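Local structure of putative glycosylhydrolase (Parabacteroides distasonis, 3S5Q) at residues 43-47 against 203-209; 47-53 against 193-199. The protein probably acts as a hydrolase of the 3-keto-disaccharide hydrolase family, built on a concanavalin A-like (lectin/glucanase) fold. All coordinates share one frame; numbering follows the deposited sequence.

Contact 1. Residues 43-47 against 203-209. With EDO (1,2-ethanediol), chain I.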
loop_
_atom_site.group_PDB
_atom_site.type_symbol
_atom_site.label_atom_id
_atom_site.label_comp_id
_atom_site.label_asym_id
_atom_site.label_seq_id
_atom_site.Cartn_x
_atom_site.Cartn_y
_atom_site.Cartn_z
ATOM N N GLY A 43 -14.750 -4.455 12.330
ATOM C CA GLY A 43 -13.330 -4.202 12.244
ATOM C C GLY A 43 -12.633 -4.190 10.877
ATOM O O GLY A 43 -11.424 -3.959 10.822
ATOM N N ILE A 44 -13.387 -4.440 9.805
ATOM C CA ILE A 44 -12.841 -4.715 8.472
ATOM C C ILE A 44 -13.235 -3.611 7.469
ATOM O O ILE A 44 -14.408 -3.286 7.308
ATOM C CB ILE A 44 -13.369 -6.056 7.886
ATOM C CG1 ILE A 44 -13.147 -7.242 8.865
ATOM C CG2 ILE A 44 -12.748 -6.337 6.498
ATOM C CD1 ILE A 44 -11.689 -7.345 9.435
ATOM N N LEU A 45 -12.251 -3.076 6.782
ATOM C CA LEU A 45 -12.490 -2.001 5.813
ATOM C C LEU A 45 -12.489 -2.596 4.394
ATOM O O LEU A 45 -11.578 -3.320 4.019
ATOM C CB LEU A 45 -11.399 -0.962 5.977
ATOM C CG LEU A 45 -11.482 0.374 5.236
ATOM C CD1 LEU A 45 -12.760 1.154 5.604
ATOM C CD2 LEU A 45 -10.218 1.157 5.585
ATOM N N THR A 46 -13.523 -2.319 3.618
ATOM C CA THR A 46 -13.618 -2.870 2.287
ATOM C C THR A 46 -14.348 -1.917 1.339
ATOM O O THR A 46 -15.133 -1.071 1.773
ATOM C CB THR A 46 -14.285 -4.279 2.307
ATOM O OG1 THR A 46 -14.220 -4.848 1.004
ATOM C CG2 THR A 46 -15.687 -4.192 2.732
ATOM N N ALA A 47 -14.033 -2.069 0.053
ATOM C CA ALA A 47 -14.500 -1.207 -1.026
ATOM C C ALA A 47 -15.244 -2.079 -2.061
ATOM O O ALA A 47 -14.843 -3.212 -2.312
ATOM C CB ALA A 47 -13.291 -0.477 -1.665
ATOM N N ASN A 203 -12.430 -8.606 -4.712
ATOM C CA ASN A 203 -12.484 -7.770 -3.537
ATOM C C ASN A 203 -11.175 -7.651 -2.778
ATOM O O ASN A 203 -10.350 -8.554 -2.801
ATOM C CB ASN A 203 -13.572 -8.281 -2.618
ATOM C CG ASN A 203 -14.939 -8.009 -3.167
ATOM O OD1 ASN A 203 -15.245 -6.901 -3.648
ATOM N ND2 ASN A 203 -15.767 -9.024 -3.140
ATOM N N ILE A 204 -11.024 -6.516 -2.104
ATOM C CA ILE A 204 -9.897 -6.255 -1.215
ATOM C C ILE A 204 -10.463 -5.982 0.182
ATOM O O ILE A 204 -11.447 -5.273 0.293
ATOM C CB ILE A 204 -9.015 -5.022 -1.722
ATOM C CG1 ILE A 204 -7.806 -4.814 -0.838
ATOM C CG2 ILE A 204 -9.810 -3.680 -1.807
ATOM C CD1 ILE A 204 -6.827 -5.934 -0.822
ATOM N N TRP A 205 -9.839 -6.532 1.230
ATOM C CA TRP A 205 -10.229 -6.226 2.624
ATOM C C TRP A 205 -9.008 -5.723 3.373
ATOM O O TRP A 205 -7.915 -6.268 3.192
ATOM C CB TRP A 205 -10.806 -7.461 3.346
ATOM C CG TRP A 205 -12.012 -8.042 2.698
ATOM C CD1 TRP A 205 -13.314 -7.741 2.981
ATOM C CD2 TRP A 205 -12.042 -9.035 1.662
ATOM N NE1 TRP A 205 -14.148 -8.457 2.169
ATOM C CE2 TRP A 205 -13.400 -9.272 1.354
ATOM C CE3 TRP A 205 -11.057 -9.742 0.959
ATOM C CZ2 TRP A 205 -13.808 -10.212 0.379
ATOM C CZ3 TRP A 205 -11.473 -10.701 -0.023
ATOM C CH2 TRP A 205 -12.833 -10.909 -0.291
ATOM N N PHE A 206 -9.198 -4.706 4.211
ATOM C CA PHE A 206 -8.120 -4.176 5.079
ATOM C C PHE A 206 -8.538 -4.271 6.545
ATOM O O PHE A 206 -9.738 -4.244 6.854
ATOM C CB PHE A 206 -7.858 -2.702 4.782
ATOM C CG PHE A 206 -7.338 -2.436 3.414
ATOM C CD1 PHE A 206 -8.213 -2.174 2.343
ATOM C CD2 PHE A 206 -5.966 -2.401 3.176
ATOM C CE1 PHE A 206 -7.702 -1.880 1.043
ATOM C CE2 PHE A 206 -5.460 -2.106 1.890
ATOM C CZ PHE A 206 -6.311 -1.842 0.839
ATOM N N ARG A 207 -7.548 -4.398 7.433
ATOM C CA ARG A 207 -7.783 -4.241 8.858
ATOM C C ARG A 207 -6.527 -3.801 9.604
ATOM O O ARG A 207 -5.386 -3.844 9.074
ATOM C CB ARG A 207 -8.345 -5.515 9.492
ATOM C CG ARG A 207 -7.294 -6.601 9.762
ATOM C CD ARG A 207 -7.935 -7.938 10.190
ATOM N NE ARG A 207 -6.880 -8.897 10.528
ATOM C CZ ARG A 207 -7.050 -10.048 11.160
ATOM N NH1 ARG A 207 -8.251 -10.446 11.571
ATOM N NH2 ARG A 207 -5.997 -10.811 11.371
ATOM N N ASN A 208 -6.761 -3.379 10.849
ATOM C CA ASN A 208 -5.685 -2.948 11.741
ATOM C C ASN A 208 -4.666 -1.990 11.097
ATOM O O ASN A 208 -3.447 -2.178 11.216
ATOM C CB ASN A 208 -4.943 -4.146 12.361
ATOM C CG ASN A 208 -4.286 -3.764 13.700
ATOM O OD1 ASN A 208 -4.677 -2.772 14.318
ATOM N ND2 ASN A 208 -3.326 -4.552 14.151
ATOM N N ILE A 209 -5.184 -0.975 10.421
ATOM C CA ILE A 209 -4.351 0.041 9.761
ATOM C C ILE A 209 -3.941 1.074 10.798
ATOM O O ILE A 209 -4.785 1.800 11.313
ATOM C CB ILE A 209 -5.076 0.798 8.599
ATOM C CG1 ILE A 209 -5.692 -0.169 7.567
ATOM C CG2 ILE A 209 -4.087 1.770 7.900
ATOM C CD1 ILE A 209 -6.792 0.449 6.693
HETATM C C1 EDO I . -8.197 0.353 11.346
HETATM O O1 EDO I . -8.205 -0.431 10.145
HETATM C C2 EDO I . -8.587 1.783 11.000
HETATM O O2 EDO I . -7.424 2.633 10.920
HETATM O O HOH W 1 -9.365 -2.450 11.624
#
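L45 and F206 face each other as a hydrogen-bonded pair where strand 44-47 runs antiparallel to strand 204-209. L45 N donates to F206 O and F206 N to L45 O, both at 2.8 Å and nearly straight (167° at the hydrogen). On the buried face, L45 CB and F206 CB lie 4.1 Å apart. L45 CD2 also meets I209 CD1 at 3.7 Å, the two side chains crossing at about a right angle. L195 covers this apolar group from strand 192-195, while L66 of strand 62-70 backs F206 and I209.

The other face is partly exposed. I44 CG2 reaches CD1 at the edge of the W205 indole, near the ring plane (3.8 Å). T46 lies alongside W205, its OG1 set anti to the backbone N (chi1 -173°). From there T46 OG1 donates to I204 O at 2.9 Å. I44 CD1 rests against the aliphatic part of R207, whose guanidinium leads away to a salt bridge with E67 and a cation-pi contact with W135.

Beyond the pair, a water joins G43 O to N208 N and to a 1,2-ethanediol, probably from the crystallisation liquor, held by I209 N and I209 O. The strands are thus joined by direct backbone bonds over an apolar layer at the centre, and by solvent where they separate near G43.

Contact 2. Residues 47-53 against 193-199; sequences ATADQSI and IGLQGKH
Most of 47-53 is an irregular loop lying against 196-199; after an inverse gamma turn centred on D50 it reaches I53, which forms an antiparallel hydrogen-bonded pair with L195. I53 N donates to L195 O, and L195 N to I53 O. The two side chains lie side by side, I53 CG2 touching L195 CB at 3.8 Å.

Farther along, G197 packs against the loop. Its CA lies 3.4 Å from Q51 O in a CA-H...O contact and 3.9 Å from A47 CB. The carbonyls of A49 and Q51 occupy the side on which a side chain at G197 would point, so the close fit depends on glycine. The next amide, K198 N, donates to A49 O at 3.0 Å, approaching well above the carbonyl plane rather than along a lone pair. The extended K198 chain then runs past the loop backbone, its CD 3.6 Å from T48 O, and its NZ makes a weak hydrogen bond to N203 OD1.

At the exposed end D50 holds H199. With CG anti to the backbone N (chi1 -166°), the carboxylate lies beside the imidazole, the planes 70° apart. H199 ND1 donates to D50 OD2 at 2.6 Å. It arrives on the syn side of that oxygen but tilted 35° out of the carboxylate plane. Each carboxylate oxygen also takes a water: one water links OD1 to G197 N, the other OD2 to H199 O. Together the bond and the waters fix the rotation of carboxylate and ring.

Behind the loop, W38 donates to Q51 O and packs on I53 and L195. Strand 53-55 beside 192-195 belongs to the five-stranded antiparallel sheet of the concanavalin A-like fold, with the loop from strand 44-47 leading into it.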
loop_
_atom_site.group_PDB
_atom_site.type_symbol
_atom_site.label_atom_id
_atom_site.label_comp_id
_atom_site.label_asym_id
_atom_site.label_seq_id
_atom_site.Cartn_x
_atom_site.Cartn_y
_atom_site.Cartn_z
ATOM N N ALA A 47 -14.033 -2.069 0.053
ATOM C CA ALA A 47 -14.500 -1.207 -1.026
ATOM C C ALA A 47 -15.244 -2.079 -2.061
ATOM O O ALA A 47 -14.843 -3.212 -2.312
ATOM C CB ALA A 47 -13.291 -0.477 -1.665
ATOM N N THR A 48 -16.329 -1.583 -2.638
ATOM C CA THR A 48 -17.026 -2.357 -3.697
ATOM C C THR A 48 -16.905 -1.734 -5.126
ATOM O O THR A 48 -17.518 -2.199 -6.083
ATOM C CB THR A 48 -18.476 -2.639 -3.287
ATOM O OG1 THR A 48 -19.089 -1.418 -2.847
ATOM C CG2 THR A 48 -18.530 -3.743 -2.152
ATOM N N ALA A 49 -16.075 -0.707 -5.257
ATOM C CA ALA A 49 -15.805 -0.070 -6.546
ATOM C C ALA A 49 -14.394 0.433 -6.537
ATOM O O ALA A 49 -13.744 0.428 -5.485
ATOM C CB ALA A 49 -16.767 1.087 -6.783
ATOM N N ASP A 50 -13.947 0.920 -7.696
ATOM C CA ASP A 50 -12.621 1.486 -7.863
ATOM C C ASP A 50 -12.621 2.988 -7.566
ATOM O O ASP A 50 -12.301 3.807 -8.444
ATOM C CB ASP A 50 -12.115 1.226 -9.302
ATOM C CG ASP A 50 -10.627 1.483 -9.469
ATOM O OD1 ASP A 50 -9.896 1.679 -8.467
ATOM O OD2 ASP A 50 -10.161 1.461 -10.631
ATOM N N GLN A 51 -12.934 3.338 -6.310
ATOM C CA GLN A 51 -12.718 4.693 -5.789
ATOM C C GLN A 51 -11.951 4.563 -4.479
ATOM O O GLN A 51 -12.157 3.590 -3.742
ATOM C CB GLN A 51 -14.044 5.424 -5.552
ATOM C CG GLN A 51 -15.007 5.491 -6.740
ATOM C CD GLN A 51 -14.478 6.344 -7.897
ATOM O OE1 GLN A 51 -13.751 7.330 -7.703
ATOM N NE2 GLN A 51 -14.870 5.976 -9.115
ATOM N N SER A 52 -11.066 5.526 -4.191
ATOM C CA SER A 52 -10.157 5.384 -3.056
ATOM C C SER A 52 -10.714 6.019 -1.783
ATOM O O SER A 52 -11.697 6.784 -1.821
ATOM C CB SER A 52 -8.785 5.978 -3.384
ATOM O OG SER A 52 -8.905 7.362 -3.595
ATOM N N ILE A 53 -10.101 5.659 -0.659
ATOM C CA ILE A 53 -10.383 6.281 0.645
ATOM C C ILE A 53 -9.126 7.019 1.091
ATOM O O ILE A 53 -8.014 6.489 0.978
ATOM C CB ILE A 53 -10.911 5.280 1.738
ATOM C CG1 ILE A 53 -11.236 6.002 3.045
ATOM C CG2 ILE A 53 -9.957 4.171 2.056
ATOM C CD1 ILE A 53 -12.132 5.186 3.947
ATOM N N ILE A 193 -2.651 10.091 2.718
ATOM C CA ILE A 193 -2.505 8.650 2.568
ATOM C C ILE A 193 -3.857 8.114 2.093
ATOM O O ILE A 193 -4.888 8.563 2.563
ATOM C CB ILE A 193 -2.104 7.963 3.902
ATOM C CG1 ILE A 193 -0.677 8.332 4.326
ATOM C CG2 ILE A 193 -2.300 6.443 3.777
ATOM C CD1 ILE A 193 -0.294 7.846 5.723
ATOM N N GLY A 194 -3.827 7.172 1.152
ATOM C CA GLY A 194 -5.035 6.542 0.637
ATOM C C GLY A 194 -4.895 5.062 0.440
ATOM O O GLY A 194 -3.784 4.537 0.289
ATOM N N LEU A 195 -6.041 4.386 0.469
ATOM C CA LEU A 195 -6.183 3.036 -0.022
ATOM C C LEU A 195 -6.964 3.044 -1.348
ATOM O O LEU A 195 -8.080 3.582 -1.438
ATOM C CB LEU A 195 -6.923 2.192 0.995
ATOM C CG LEU A 195 -6.405 2.268 2.407
ATOM C CD1 LEU A 195 -7.320 1.420 3.266
ATOM C CD2 LEU A 195 -4.889 1.830 2.484
ATOM N N GLN A 196 -6.364 2.460 -2.383
ATOM C CA GLN A 196 -7.044 2.317 -3.648
ATOM C C GLN A 196 -8.240 1.395 -3.390
ATOM O O GLN A 196 -8.186 0.558 -2.513
ATOM C CB GLN A 196 -6.114 1.740 -4.725
ATOM C CG GLN A 196 -6.697 1.865 -6.159
ATOM C CD GLN A 196 -5.808 1.273 -7.284
ATOM O OE1 GLN A 196 -4.675 0.797 -7.058
ATOM N NE2 GLN A 196 -6.333 1.323 -8.509
ATOM N N GLY A 197 -9.317 1.579 -4.126
ATOM C CA GLY A 197 -10.435 0.639 -4.058
ATOM C C GLY A 197 -10.173 -0.616 -4.889
ATOM O O GLY A 197 -9.035 -0.993 -5.193
ATOM N N LYS A 198 -11.270 -1.247 -5.244
ATOM C CA LYS A 198 -11.332 -2.474 -6.017
ATOM C C LYS A 198 -11.049 -2.164 -7.517
ATOM O O LYS A 198 -11.968 -1.825 -8.276
ATOM C CB LYS A 198 -12.765 -2.983 -5.789
ATOM C CG LYS A 198 -13.153 -4.377 -6.183
ATOM C CD LYS A 198 -14.702 -4.452 -6.137
ATOM C CE LYS A 198 -15.278 -5.796 -6.604
ATOM N NZ LYS A 198 -16.730 -5.953 -6.253
ATOM N N HIS A 199 -9.788 -2.271 -7.938
ATOM C CA HIS A 199 -9.390 -1.991 -9.344
ATOM C C HIS A 199 -9.607 -3.224 -10.251
ATOM O O HIS A 199 -9.541 -3.125 -11.483
ATOM C CB HIS A 199 -7.923 -1.520 -9.385
ATOM C CG HIS A 199 -7.480 -0.927 -10.694
ATOM N ND1 HIS A 199 -7.966 0.271 -11.182
ATOM C CD2 HIS A 199 -6.524 -1.326 -11.568
ATOM C CE1 HIS A 199 -7.359 0.557 -12.320
ATOM N NE2 HIS A 199 -6.471 -0.390 -12.571
HETATM O O HOH W 2 -9.571 3.358 -6.197
HETATM O O HOH W 3 -11.367 -0.624 -12.491
#

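From the N terminus, the chain passes through 43-47 in the eight-stranded sheet, then through the loop 47-53 into strand 53-55 of the five-stranded sheet; A47 belongs to both contacts. After about 140 residues without helix it returns at 193-199, closing contact 2, and soon afterwards at 203-209, closing contact 1. Contact 2 is therefore nested inside the larger loop that contact 1 closes. Their centres lie about 10 Å apart. L195 of contact 2 packs its CD1 against L45, F206 and I209 of contact 1, bringing the facing sides of the two sheets together.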